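Local coordinates for protein tryptophan halogenase superfamily (Brevundimonas sp. BAL3, PDB 6FRL) that acts as a flavin-dependent halogenase that prefers bromination over chlorination, and probably halogenates indole-type aromatic rings as in its tryptophan halogenase relatives, at residues B[240-245]-B[326-331]; B[386-391]-B[439-444]; B[393-398]-B[421-426]; B[402-407]-B[414-419]. All blocks are in the same frame, centred on the assembly; numbering follows the deposited sequence.

In the fold
Contact 3 is buried, contact 2 lies near the surface where two subunits meet, and contacts 1 and 4 are intermediate. Helix 376-402 runs through the group: contacts 2 and 3 use successive turns of it, contact 4 starts at its last residue, and contact 1 packs on it through Trp242, whose ring makes a cation-pi interaction with Arg394. Along the chain contact 4 nests inside contact 3, itself inside contact 2. Their chemistry differs accordingly: strand pairing in contact 1, van der Waals packing of charged residues' carbon chains, Trp442 and Met444 in contact 2, a buried carboxylate held by a hydroxyl and arginines beside aliphatic packing in contact 3, and carbonyl oxygens held by cationic side chains in contact 4.

Contact 1: residues B[240-245]-B[326-331]; sequences EDWGRW and PGRRSQ
Glu240 and Arg328 form an antiparallel hydrogen-bonded pair: Glu240 N donates to Arg328 O (2.8 Å), and Arg328 N returns a longer bond to Glu240 O. One residue on, Asp241 faces Gly327 as a non-hydrogen-bonded pair, and Trp242 N bonds to Pro326 O (2.8 Å) where the strand ends. Among side chains, Ser330 OG donates to the anti lone pair of Glu240 OE1 at 2.7 Å. Arg328 runs extended from CG to NE, its CD 3.8 Å from Trp242 CZ2, while Glu240 CG sits over the centre of one face of the Arg328 guanidinium, whose NH1 donates to Ser330 O. Gly327 CA lies 3.3 Å above the plane of the Trp242 indole, toward its rim. At the turn, Asp241 OD1 accepts from Gly243 N as an Asx turn, and OD2 pairs with Arg325. The outer strand 239-241 is thus held to the middle strand by backbone bonds, with the Ser330-Glu240 bond added; Gly327 is required by its backbone angles and the closeness of Glu240 O.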
loop_
_atom_site.group_PDB
_atom_site.type_symbol
_atom_site.label_atom_id
_atom_site.label_comp_id
_atom_site.label_asym_id
_atom_site.label_seq_id
_atom_site.Cartn_x
_atom_site.Cartn_y
_atom_site.Cartn_z
ATOM N N GLU B 240 24.026 6.070 10.391
ATOM C CA GLU B 240 24.345 5.357 9.143
ATOM C C GLU B 240 24.688 6.381 8.083
ATOM O O GLU B 240 23.783 7.075 7.573
ATOM C CB GLU B 240 23.189 4.482 8.589
ATOM C CG GLU B 240 22.393 3.650 9.579
ATOM C CD GLU B 240 23.150 2.493 10.144
ATOM O OE1 GLU B 240 23.382 2.490 11.361
ATOM O OE2 GLU B 240 23.482 1.586 9.354
ATOM N N ASP B 241 25.969 6.461 7.727
ATOM C CA ASP B 241 26.430 7.426 6.728
ATOM C C ASP B 241 26.112 6.923 5.328
ATOM O O ASP B 241 26.268 5.738 5.059
ATOM C CB ASP B 241 27.931 7.693 6.836
ATOM C CG ASP B 241 28.282 9.103 6.410
ATOM O OD1 ASP B 241 28.536 9.307 5.194
ATOM O OD2 ASP B 241 28.245 10.021 7.274
ATOM N N TRP B 242 25.650 7.829 4.469
ATOM C CA TRP B 242 25.253 7.504 3.097
ATOM C C TRP B 242 26.040 8.286 2.012
ATOM O O TRP B 242 25.648 8.245 0.824
ATOM C CB TRP B 242 23.729 7.713 2.928
ATOM C CG TRP B 242 22.837 6.633 3.552
ATOM C CD1 TRP B 242 23.197 5.378 3.953
ATOM C CD2 TRP B 242 21.445 6.739 3.799
ATOM N NE1 TRP B 242 22.108 4.690 4.448
ATOM C CE2 TRP B 242 21.021 5.508 4.373
ATOM C CE3 TRP B 242 20.510 7.753 3.612
ATOM C CZ2 TRP B 242 19.698 5.267 4.737
ATOM C CZ3 TRP B 242 19.185 7.512 3.986
ATOM C CH2 TRP B 242 18.793 6.277 4.532
ATOM N N GLY B 243 27.155 8.951 2.403
ATOM C CA GLY B 243 28.033 9.679 1.463
ATOM C C GLY B 243 28.568 8.783 0.352
ATOM O O GLY B 243 28.809 9.233 -0.744
ATOM N N ARG B 244 28.717 7.500 0.644
ATOM C CA ARG B 244 29.099 6.503 -0.345
ATOM C C ARG B 244 28.120 6.425 -1.536
ATOM O O ARG B 244 28.569 6.269 -2.672
ATOM C CB ARG B 244 29.277 5.131 0.331
ATOM C CG ARG B 244 27.975 4.430 0.679
ATOM C CD ARG B 244 28.020 3.415 1.778
ATOM N NE ARG B 244 27.626 2.091 1.295
ATOM C CZ ARG B 244 27.119 1.104 2.042
ATOM N NH1 ARG B 244 26.907 1.249 3.364
ATOM N NH2 ARG B 244 26.820 -0.062 1.456
ATOM N N TRP B 245 26.810 6.551 -1.282
ATOM C CA TRP B 245 25.809 6.533 -2.354
ATOM C C TRP B 245 25.594 7.895 -3.029
ATOM O O TRP B 245 25.182 7.934 -4.171
ATOM C CB TRP B 245 24.443 6.082 -1.844
ATOM C CG TRP B 245 24.370 4.764 -1.170
ATOM C CD1 TRP B 245 23.952 4.533 0.107
ATOM C CD2 TRP B 245 24.689 3.495 -1.723
ATOM N NE1 TRP B 245 24.004 3.191 0.386
ATOM C CE2 TRP B 245 24.442 2.528 -0.725
ATOM C CE3 TRP B 245 25.162 3.077 -2.957
ATOM C CZ2 TRP B 245 24.641 1.160 -0.934
ATOM C CZ3 TRP B 245 25.365 1.723 -3.167
ATOM C CH2 TRP B 245 25.098 0.777 -2.163
ATOM N N PRO B 326 24.721 13.219 4.388
ATOM C CA PRO B 326 23.587 12.366 4.058
ATOM C C PRO B 326 23.554 11.084 4.855
ATOM O O PRO B 326 24.586 10.411 4.989
ATOM C CB PRO B 326 23.827 11.995 2.600
ATOM C CG PRO B 326 24.804 12.967 2.081
ATOM C CD PRO B 326 25.625 13.396 3.236
ATOM N N GLY B 327 22.390 10.722 5.362
ATOM C CA GLY B 327 22.283 9.507 6.146
ATOM C C GLY B 327 21.180 9.589 7.153
ATOM O O GLY B 327 20.446 10.577 7.192
ATOM N N ARG B 328 21.066 8.553 7.974
ATOM C CA ARG B 328 20.020 8.494 8.971
ATOM C C ARG B 328 20.561 8.010 10.306
ATOM O O ARG B 328 21.463 7.169 10.380
ATOM C CB ARG B 328 18.856 7.587 8.502
ATOM C CG ARG B 328 19.147 6.104 8.590
ATOM C CD ARG B 328 18.001 5.254 8.089
ATOM N NE ARG B 328 18.370 3.863 8.198
ATOM C CZ ARG B 328 18.412 3.167 9.333
ATOM N NH1 ARG B 328 18.079 3.711 10.508
ATOM N NH2 ARG B 328 18.805 1.897 9.305
ATOM N N ARG B 329 19.981 8.568 11.363
ATOM C CA ARG B 329 20.116 8.085 12.740
ATOM C C ARG B 329 19.759 6.586 12.779
ATOM O O ARG B 329 18.770 6.181 12.187
ATOM C CB ARG B 329 19.149 8.915 13.603
ATOM C CG ARG B 329 19.189 8.682 15.103
ATOM C CD ARG B 329 20.499 9.144 15.683
ATOM N NE ARG B 329 20.857 10.521 15.387
ATOM C CZ ARG B 329 22.074 11.033 15.569
ATOM N NH1 ARG B 329 23.105 10.284 16.033
ATOM N NH2 ARG B 329 22.263 12.315 15.280
ATOM N N SER B 330 20.546 5.767 13.462
ATOM C CA SER B 330 20.376 4.305 13.386
ATOM C C SER B 330 19.025 3.795 13.882
ATOM O O SER B 330 18.474 2.838 13.349
ATOM C CB SER B 330 21.521 3.603 14.140
ATOM O OG SER B 330 22.758 3.951 13.545
ATOM N N GLN B 331 18.521 4.414 14.947
ATOM C CA GLN B 331 17.152 4.233 15.377
ATOM C C GLN B 331 16.636 5.635 15.700
ATOM O O GLN B 331 17.298 6.394 16.364
ATOM C CB GLN B 331 17.049 3.207 16.521
ATOM C CG GLN B 331 17.284 3.653 17.947
ATOM C CD GLN B 331 17.336 2.442 18.907
ATOM O OE1 GLN B 331 18.301 1.690 18.855
ATOM N NE2 GLN B 331 16.301 2.243 19.757
#

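Contact 2: residues B[386-391]-B[439-444]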
loop_
_atom_site.group_PDB
_atom_site.type_symbol
_atom_site.label_atom_id
_atom_site.label_comp_id
_atom_site.label_asym_id
_atom_site.label_seq_id
_atom_site.Cartn_x
_atom_site.Cartn_y
_atom_site.Cartn_z
ATOM N N THR B 386 10.370 4.268 9.832
ATOM C CA THR B 386 11.238 5.444 9.608
ATOM C C THR B 386 12.465 5.127 8.736
ATOM O O THR B 386 12.781 5.854 7.784
ATOM C CB THR B 386 11.684 6.060 10.966
ATOM O OG1 THR B 386 10.535 6.308 11.806
ATOM C CG2 THR B 386 12.461 7.358 10.753
ATOM N N ALA B 387 13.137 4.033 9.065
ATOM C CA ALA B 387 14.311 3.548 8.318
ATOM C C ALA B 387 13.944 3.263 6.847
ATOM O O ALA B 387 14.606 3.786 5.955
ATOM C CB ALA B 387 14.893 2.280 8.952
ATOM N N ARG B 388 12.895 2.475 6.614
ATOM C CA ARG B 388 12.524 2.118 5.265
ATOM C C ARG B 388 12.162 3.364 4.469
ATOM O O ARG B 388 12.570 3.495 3.310
ATOM C CB ARG B 388 11.366 1.082 5.194
ATOM C CG ARG B 388 11.569 -0.213 5.972
ATOM C CD ARG B 388 12.725 -1.094 5.487
ATOM N NE ARG B 388 14.088 -0.664 5.872
ATOM C CZ ARG B 388 14.697 -0.873 7.069
ATOM N NH1 ARG B 388 14.099 -1.473 8.095
ATOM N NH2 ARG B 388 15.954 -0.473 7.249
ATOM N N GLU B 389 11.423 4.283 5.096
ATOM C CA GLU B 389 10.987 5.518 4.413
ATOM C C GLU B 389 12.199 6.398 3.967
ATOM O O GLU B 389 12.246 6.928 2.835
ATOM C CB GLU B 389 9.975 6.293 5.303
ATOM C CG GLU B 389 9.709 7.763 4.947
ATOM C CD GLU B 389 8.669 8.395 5.855
ATOM O OE1 GLU B 389 9.073 9.015 6.849
ATOM O OE2 GLU B 389 7.447 8.261 5.611
ATOM N N MET B 390 13.179 6.519 4.850
ATOM C CA MET B 390 14.404 7.246 4.512
ATOM C C MET B 390 15.107 6.600 3.334
ATOM O O MET B 390 15.545 7.301 2.425
ATOM C CB MET B 390 15.358 7.354 5.731
ATOM C CG MET B 390 14.882 8.333 6.816
ATOM S SD MET B 390 14.902 10.061 6.304
ATOM C CE MET B 390 16.671 10.366 6.252
ATOM N N GLU B 391 15.177 5.277 3.323
ATOM C CA GLU B 391 15.831 4.548 2.241
ATOM C C GLU B 391 15.071 4.754 0.914
ATOM O O GLU B 391 15.703 4.922 -0.161
ATOM C CB GLU B 391 15.950 3.030 2.564
ATOM C CG GLU B 391 16.934 2.655 3.695
ATOM C CD GLU B 391 16.752 1.226 4.196
ATOM O OE1 GLU B 391 15.793 0.515 3.782
ATOM O OE2 GLU B 391 17.557 0.778 5.017
ATOM N N ARG B 439 7.150 -1.832 -6.157
ATOM C CA ARG B 439 6.555 -1.080 -5.065
ATOM C C ARG B 439 7.009 -1.678 -3.739
ATOM O O ARG B 439 6.763 -2.852 -3.438
ATOM C CB ARG B 439 5.031 -1.069 -5.203
ATOM C CG ARG B 439 4.562 -0.135 -6.328
ATOM C CD ARG B 439 3.037 -0.062 -6.490
ATOM N NE ARG B 439 2.662 0.074 -7.911
ATOM C CZ ARG B 439 1.551 0.652 -8.387
ATOM N NH1 ARG B 439 0.634 1.178 -7.571
ATOM N NH2 ARG B 439 1.359 0.713 -9.708
ATOM N N TYR B 440 7.723 -0.867 -2.975
ATOM C CA TYR B 440 8.089 -1.215 -1.622
ATOM C C TYR B 440 7.140 -0.502 -0.658
ATOM O O TYR B 440 6.300 0.322 -1.058
ATOM C CB TYR B 440 9.544 -0.834 -1.381
ATOM C CG TYR B 440 10.561 -1.472 -2.334
ATOM C CD1 TYR B 440 10.797 -2.853 -2.335
ATOM C CD2 TYR B 440 11.302 -0.689 -3.233
ATOM C CE1 TYR B 440 11.729 -3.434 -3.203
ATOM C CE2 TYR B 440 12.259 -1.259 -4.089
ATOM C CZ TYR B 440 12.465 -2.638 -4.066
ATOM O OH TYR B 440 13.390 -3.194 -4.925
ATOM N N ARG B 441 7.247 -0.823 0.621
ATOM C CA ARG B 441 6.441 -0.132 1.654
ATOM C C ARG B 441 7.099 1.226 1.908
ATOM O O ARG B 441 8.344 1.376 1.775
ATOM C CB ARG B 441 6.367 -0.918 2.980
ATOM C CG ARG B 441 5.953 -2.380 2.864
ATOM C CD ARG B 441 6.205 -3.161 4.157
ATOM N NE ARG B 441 7.634 -3.362 4.489
ATOM C CZ ARG B 441 8.147 -3.440 5.732
ATOM N NH1 ARG B 441 7.373 -3.330 6.815
ATOM N NH2 ARG B 441 9.458 -3.622 5.903
ATOM N N TRP B 442 6.262 2.198 2.258
ATOM C CA TRP B 442 6.704 3.499 2.805
ATOM C C TRP B 442 7.331 4.464 1.785
ATOM O O TRP B 442 8.128 5.335 2.148
ATOM C CB TRP B 442 7.606 3.293 4.050
ATOM C CG TRP B 442 6.943 2.415 5.081
ATOM C CD1 TRP B 442 7.319 1.157 5.486
ATOM C CD2 TRP B 442 5.762 2.733 5.804
ATOM N NE1 TRP B 442 6.446 0.690 6.443
ATOM C CE2 TRP B 442 5.476 1.633 6.649
ATOM C CE3 TRP B 442 4.913 3.860 5.832
ATOM C CZ2 TRP B 442 4.370 1.611 7.494
ATOM C CZ3 TRP B 442 3.812 3.855 6.687
ATOM C CH2 TRP B 442 3.551 2.735 7.511
ATOM N N GLU B 443 6.929 4.330 0.522
ATOM C CA GLU B 443 7.349 5.232 -0.549
ATOM C C GLU B 443 6.678 6.600 -0.348
ATOM O O GLU B 443 5.465 6.692 -0.256
ATOM C CB GLU B 443 6.887 4.709 -1.922
ATOM C CG GLU B 443 7.382 3.337 -2.364
ATOM C CD GLU B 443 8.716 3.339 -3.106
ATOM O OE1 GLU B 443 9.075 2.253 -3.568
ATOM O OE2 GLU B 443 9.405 4.377 -3.237
ATOM N N MET B 444 7.473 7.663 -0.309
ATOM C CA MET B 444 6.953 9.009 -0.298
ATOM C C MET B 444 6.479 9.376 -1.718
ATOM O O MET B 444 5.493 10.143 -1.867
ATOM C CB MET B 444 8.031 9.955 0.136
ATOM C CG MET B 444 7.569 11.404 0.266
ATOM S SD MET B 444 8.717 12.327 1.312
ATOM C CE MET B 444 8.269 11.675 2.930
#
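The indole of Trp442 and the guanidinium of Arg441 both touch Arg388, whose CB lies obliquely to the ring, 4.1 Å from Trp442 CD1, and whose CG lies obliquely to the guanidinium, 4.0 Å from Arg441 NH2. The two arginines run side by side, pointing the same way, with guanidinium planes 34° apart. One face of the Arg388 guanidinium carries Ala387 CB; at its edge NE and NH2 grip the tilted Glu391 carboxylate side-on, one nitrogen to each oxygen, from above the carboxylate plane. Bends at chi2 and chi3 (-64° and 77°) fold the chain so that the guanidinium lies beside the helix, where Glu391 meets it, and NH1 makes a salt bridge to Asp384. Glu389 packs its CB against Trp442 CB at 4.0 Å, and its carboxylate carbon CD lies 4.4 Å from Met444 CE. Its oxygens turn to helix 354-367, where Thr360 and Arg364 hold them. Arg441 packs on Arg441 of the second subunit and bonds a glycerol, probably from the crystallisation liquor. The segments thus meet by van der Waals contact, with a long, weak ion pair from Arg441 to Asp384; Glu391 and Asp384 probably offset the like charges of Arg388 and Arg441.

Contact 3: residues B[393-398]-B[421-426]; sequences VRDFII and PETLER
Asp395 buries the most surface, and its side chain crosses that of Thr423 at about a right angle: Thr423 OG1 donates to Asp395 OD2 at 2.6 Å, on the syn side and 20° out of the carboxylate plane. Thr423 OG1 is set for this between its backbone N and carbonyl carbon (chi1 42°). The other oxygen, OD1, takes both Arg394 NE and Arg394 NH2 side-on from the same face, and OD2 has a further salt bridge to Arg392. Two arginines thus probably stabilise the buried charge. Helix 393-398 and helix 422-426 cross here at -59°, their axes 9.9 Å apart, within the largely helical C-terminal part of the chain. Leu424 fits between Asp395 and Ile398: its CD2 lies 3.7 Å from Asp395 O and 3.4 Å from Ile398 CG2. Pro421, at the N-cap position, holds CG over one face of the Arg394 guanidinium, 3.7 Å above the plane, while Pro421 CD meets the end of the Ile398 chain, CD1, at 3.7 Å.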
loop_
_atom_site.group_PDB
_atom_site.type_symbol
_atom_site.label_atom_id
_atom_site.label_comp_id
_atom_site.label_asym_id
_atom_site.label_seq_id
_atom_site.Cartn_x
_atom_site.Cartn_y
_atom_site.Cartn_z
ATOM N N VAL B 393 13.331 7.381 0.059
ATOM C CA VAL B 393 13.624 8.752 -0.435
ATOM C C VAL B 393 15.053 8.862 -0.981
ATOM O O VAL B 393 15.293 9.496 -2.029
ATOM C CB VAL B 393 13.384 9.823 0.656
ATOM C CG1 VAL B 393 13.803 11.225 0.192
ATOM C CG2 VAL B 393 11.913 9.823 1.085
ATOM N N ARG B 394 15.998 8.291 -0.255
ATOM C CA ARG B 394 17.374 8.166 -0.767
ATOM C C ARG B 394 17.454 7.625 -2.217
ATOM O O ARG B 394 18.055 8.256 -3.094
ATOM C CB ARG B 394 18.185 7.278 0.175
ATOM C CG ARG B 394 19.643 7.050 -0.200
ATOM C CD ARG B 394 20.137 5.791 0.467
ATOM N NE ARG B 394 19.374 4.606 0.060
ATOM C CZ ARG B 394 19.496 3.402 0.619
ATOM N NH1 ARG B 394 20.359 3.217 1.612
ATOM N NH2 ARG B 394 18.749 2.383 0.181
ATOM N N ASP B 395 16.834 6.469 -2.445
ATOM C CA ASP B 395 16.804 5.825 -3.765
ATOM C C ASP B 395 16.202 6.711 -4.848
ATOM O O ASP B 395 16.739 6.774 -5.944
ATOM C CB ASP B 395 16.041 4.492 -3.706
ATOM C CG ASP B 395 16.797 3.422 -2.938
ATOM O OD1 ASP B 395 17.892 3.707 -2.395
ATOM O OD2 ASP B 395 16.281 2.296 -2.868
ATOM N N PHE B 396 15.096 7.395 -4.561
ATOM C CA PHE B 396 14.565 8.352 -5.531
ATOM C C PHE B 396 15.581 9.441 -5.850
ATOM O O PHE B 396 15.759 9.776 -7.024
ATOM C CB PHE B 396 13.236 8.957 -5.035
ATOM C CG PHE B 396 12.495 9.768 -6.064
ATOM C CD1 PHE B 396 12.102 9.189 -7.268
ATOM C CD2 PHE B 396 12.127 11.088 -5.808
ATOM C CE1 PHE B 396 11.388 9.939 -8.223
ATOM C CE2 PHE B 396 11.421 11.829 -6.750
ATOM C CZ PHE B 396 11.056 11.246 -7.967
ATOM N N ILE B 397 16.254 9.983 -4.816
ATOM C CA ILE B 397 17.286 11.025 -5.031
ATOM C C ILE B 397 18.467 10.484 -5.878
ATOM O O ILE B 397 18.876 11.099 -6.850
ATOM C CB ILE B 397 17.775 11.644 -3.691
ATOM C CG1 ILE B 397 16.633 12.482 -3.092
ATOM C CG2 ILE B 397 19.011 12.516 -3.913
ATOM C CD1 ILE B 397 16.782 12.832 -1.633
ATOM N N ILE B 398 18.980 9.319 -5.505
ATOM C CA ILE B 398 20.048 8.658 -6.250
ATOM C C ILE B 398 19.758 8.562 -7.769
ATOM O O ILE B 398 20.621 8.908 -8.602
ATOM C CB ILE B 398 20.310 7.244 -5.670
ATOM C CG1 ILE B 398 21.013 7.373 -4.321
ATOM C CG2 ILE B 398 21.175 6.413 -6.631
ATOM C CD1 ILE B 398 21.055 6.098 -3.520
ATOM N N PRO B 421 22.138 1.233 -4.602
ATOM C CA PRO B 421 21.546 0.154 -3.851
ATOM C C PRO B 421 20.797 -0.844 -4.743
ATOM O O PRO B 421 20.255 -0.461 -5.781
ATOM C CB PRO B 421 20.588 0.884 -2.898
ATOM C CG PRO B 421 21.215 2.230 -2.719
ATOM C CD PRO B 421 21.773 2.558 -4.070
ATOM N N GLU B 422 20.798 -2.112 -4.326
ATOM C CA GLU B 422 20.040 -3.192 -4.970
ATOM C C GLU B 422 18.545 -2.894 -5.119
ATOM O O GLU B 422 17.935 -3.280 -6.119
ATOM C CB GLU B 422 20.257 -4.538 -4.228
ATOM C CG GLU B 422 19.108 -5.557 -4.363
ATOM C CD GLU B 422 19.558 -7.025 -4.306
ATOM O OE1 GLU B 422 20.455 -7.367 -3.485
ATOM O OE2 GLU B 422 19.002 -7.831 -5.104
ATOM N N THR B 423 17.946 -2.248 -4.130
ATOM C CA THR B 423 16.525 -1.826 -4.221
ATOM C C THR B 423 16.229 -0.957 -5.478
ATOM O O THR B 423 15.199 -1.146 -6.136
ATOM C CB THR B 423 16.111 -1.051 -2.959
ATOM O OG1 THR B 423 17.162 -0.170 -2.603
ATOM C CG2 THR B 423 15.875 -2.000 -1.801
ATOM N N LEU B 424 17.160 -0.057 -5.805
ATOM C CA LEU B 424 17.093 0.773 -6.992
ATOM C C LEU B 424 17.472 0.040 -8.287
ATOM O O LEU B 424 16.917 0.359 -9.363
ATOM C CB LEU B 424 17.988 2.004 -6.833
ATOM C CG LEU B 424 17.923 3.028 -7.970
ATOM C CD1 LEU B 424 16.483 3.524 -8.186
ATOM C CD2 LEU B 424 18.850 4.184 -7.639
ATOM N N GLU B 425 18.428 -0.892 -8.201
ATOM C CA GLU B 425 18.786 -1.744 -9.355
ATOM C C GLU B 425 17.553 -2.490 -9.843
ATOM O O GLU B 425 17.290 -2.531 -11.040
ATOM C CB GLU B 425 19.903 -2.749 -9.023
ATOM C CG GLU B 425 21.319 -2.164 -9.049
ATOM C CD GLU B 425 22.412 -3.150 -8.573
ATOM O OE1 GLU B 425 22.085 -4.296 -8.146
ATOM O OE2 GLU B 425 23.614 -2.765 -8.615
ATOM N N ARG B 426 16.802 -3.051 -8.907
ATOM C CA ARG B 426 15.601 -3.811 -9.238
ATOM C C ARG B 426 14.515 -2.958 -9.892
ATOM O O ARG B 426 13.867 -3.429 -10.829
ATOM C CB ARG B 426 15.009 -4.470 -7.988
ATOM C CG ARG B 426 15.765 -5.695 -7.513
ATOM C CD ARG B 426 15.148 -6.171 -6.220
ATOM N NE ARG B 426 13.704 -6.423 -6.414
ATOM C CZ ARG B 426 12.807 -6.583 -5.440
ATOM N NH1 ARG B 426 13.158 -6.514 -4.149
ATOM N NH2 ARG B 426 11.542 -6.823 -5.769
#

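Contact 4: residues B[402-407]-B[414-419]; sequences KLNRRT and DCREMP
A bend at chi2 (54°) in an otherwise extended chain swings Lys402 NZ back onto the end of helix 410-417, where it donates to Arg416 O and Met418 O, each at 2.9 Å. Arg416 reaches the other way: its CG leaves opposite the backbone N (chi1 -173°) and the chain bends at chi3 (42°), laying the guanidinium edge against the loop carbonyls. Its NH1 bonds to Asn404 O (3.0 Å), approaching from above that carbonyl plane. NH1 and NH2 both converge end-on on Arg406 O, at 3.2 Å each, from the same face of its plane. Asn404 OD1 accepts from Arg406 N at 2.9 Å, and the Asn404 ND2 packs on Cys415 CB while bonding to Tyr401 O and Trp412 O. A water donates to both Lys402 O and Arg416 O. With two basic side chains capturing carbonyls at the C-terminal end of helix 410-417 and in the loop, this is the tight connection between helices 376-402 and 410-417, its loop shaped by the Asx turn at Asn404.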
loop_
_atom_site.group_PDB
_atom_site.type_symbol
_atom_site.label_atom_id
_atom_site.label_comp_id
_atom_site.label_asym_id
_atom_site.label_seq_id
_atom_site.Cartn_x
_atom_site.Cartn_y
_atom_site.Cartn_z
ATOM N N LYS B 402 22.110 9.021 -11.159
ATOM C CA LYS B 402 22.380 7.794 -11.909
ATOM C C LYS B 402 22.041 7.862 -13.396
ATOM O O LYS B 402 22.744 7.239 -14.191
ATOM C CB LYS B 402 21.637 6.632 -11.264
ATOM C CG LYS B 402 21.890 5.263 -11.909
ATOM C CD LYS B 402 23.373 4.930 -11.988
ATOM C CE LYS B 402 23.648 3.454 -12.170
ATOM N NZ LYS B 402 25.101 3.208 -12.423
ATOM N N LEU B 403 20.984 8.601 -13.761
ATOM C CA LEU B 403 20.488 8.671 -15.146
ATOM C C LEU B 403 20.887 9.937 -15.932
ATOM O O LEU B 403 20.432 10.160 -17.085
ATOM C CB LEU B 403 18.960 8.571 -15.140
ATOM C CG LEU B 403 18.332 7.353 -14.458
ATOM C CD1 LEU B 403 16.828 7.420 -14.597
ATOM C CD2 LEU B 403 18.856 6.069 -15.077
ATOM N N ASN B 404 21.744 10.762 -15.347
ATOM C CA ASN B 404 22.148 11.990 -16.018
ATOM C C ASN B 404 22.845 11.655 -17.357
ATOM O O ASN B 404 23.413 10.578 -17.502
ATOM C CB ASN B 404 23.007 12.847 -15.087
ATOM C CG ASN B 404 24.482 12.562 -15.230
ATOM O OD1 ASN B 404 25.129 13.098 -16.134
ATOM N ND2 ASN B 404 25.034 11.756 -14.321
ATOM N N ARG B 405 22.761 12.563 -18.317
ATOM C CA ARG B 405 23.399 12.413 -19.633
ATOM C C ARG B 405 24.445 13.537 -19.947
ATOM O O ARG B 405 24.718 13.873 -21.102
ATOM C CB ARG B 405 22.320 12.355 -20.727
ATOM C CG ARG B 405 21.474 11.098 -20.726
ATOM C CD ARG B 405 20.906 10.895 -22.142
ATOM N NE ARG B 405 19.842 9.883 -22.211
ATOM C CZ ARG B 405 19.789 8.831 -23.041
ATOM N NH1 ARG B 405 20.753 8.595 -23.941
ATOM N NH2 ARG B 405 18.758 7.993 -22.978
ATOM N N ARG B 406 25.050 14.091 -18.905
ATOM C CA ARG B 406 26.005 15.171 -19.071
ATOM C C ARG B 406 27.366 14.569 -19.381
ATOM O O ARG B 406 27.786 13.633 -18.709
ATOM C CB ARG B 406 26.058 16.035 -17.803
ATOM C CG ARG B 406 24.879 16.990 -17.644
ATOM C CD ARG B 406 24.993 17.793 -16.369
ATOM N NE ARG B 406 26.122 18.737 -16.366
ATOM C CZ ARG B 406 26.047 20.041 -16.629
ATOM N NH1 ARG B 406 24.899 20.635 -16.946
ATOM N NH2 ARG B 406 27.156 20.767 -16.607
ATOM N N THR B 407 28.048 15.094 -20.399
ATOM C CA THR B 407 29.381 14.588 -20.803
ATOM C C THR B 407 30.535 15.494 -20.298
ATOM O O THR B 407 31.676 15.058 -20.262
ATOM C CB THR B 407 29.468 14.380 -22.354
ATOM O OG1 THR B 407 29.891 15.589 -23.006
ATOM C CG2 THR B 407 28.114 13.946 -22.957
ATOM N N ASP B 414 30.995 9.711 -13.380
ATOM C CA ASP B 414 31.038 8.876 -12.195
ATOM C C ASP B 414 29.664 8.597 -11.652
ATOM O O ASP B 414 29.375 7.464 -11.282
ATOM C CB ASP B 414 31.894 9.514 -11.092
ATOM C CG ASP B 414 33.387 9.481 -11.400
ATOM O OD1 ASP B 414 33.812 8.880 -12.421
ATOM O OD2 ASP B 414 34.123 10.074 -10.590
ATOM N N CYS B 415 28.815 9.618 -11.604
ATOM C CA CYS B 415 27.412 9.448 -11.146
ATOM C C CYS B 415 26.697 8.385 -11.990
ATOM O O CYS B 415 26.059 7.485 -11.430
ATOM C CB CYS B 415 26.653 10.779 -11.180
ATOM S SG CYS B 415 26.969 11.839 -9.754
ATOM N N ARG B 416 26.870 8.470 -13.316
ATOM C CA ARG B 416 26.342 7.486 -14.282
ATOM C C ARG B 416 26.887 6.045 -14.149
ATOM O O ARG B 416 26.168 5.086 -14.419
ATOM C CB ARG B 416 26.559 8.003 -15.700
ATOM C CG ARG B 416 25.921 7.188 -16.806
ATOM C CD ARG B 416 25.897 7.959 -18.126
ATOM N NE ARG B 416 27.158 8.671 -18.374
ATOM C CZ ARG B 416 27.333 10.004 -18.401
ATOM N NH1 ARG B 416 26.326 10.871 -18.221
ATOM N NH2 ARG B 416 28.554 10.489 -18.631
ATOM N N GLU B 417 28.127 5.894 -13.706
ATOM C CA GLU B 417 28.716 4.576 -13.515
ATOM C C GLU B 417 28.811 4.129 -12.067
ATOM O O GLU B 417 29.210 2.995 -11.816
ATOM C CB GLU B 417 30.093 4.542 -14.182
ATOM C CG GLU B 417 30.028 4.577 -15.718
ATOM C CD GLU B 417 31.229 5.256 -16.346
ATOM O OE1 GLU B 417 32.346 5.145 -15.786
ATOM O OE2 GLU B 417 31.065 5.904 -17.401
ATOM N N MET B 418 28.443 4.990 -11.108
ATOM C CA MET B 418 28.507 4.646 -9.649
ATOM C C MET B 418 27.590 3.464 -9.317
ATOM O O MET B 418 26.519 3.318 -9.906
ATOM C CB MET B 418 28.162 5.853 -8.729
ATOM C CG MET B 418 26.675 6.096 -8.441
ATOM S SD MET B 418 26.158 7.718 -7.834
ATOM C CE MET B 418 27.289 7.854 -6.456
ATOM N N PRO B 419 28.003 2.617 -8.378
ATOM C CA PRO B 419 27.046 1.622 -7.891
ATOM C C PRO B 419 25.892 2.253 -7.073
ATOM O O PRO B 419 26.040 3.343 -6.540
ATOM C CB PRO B 419 27.902 0.660 -7.055
ATOM C CG PRO B 419 29.113 1.421 -6.696
ATOM C CD PRO B 419 29.285 2.568 -7.661
HETATM O O HOH W 1 23.329 4.678 -15.239
#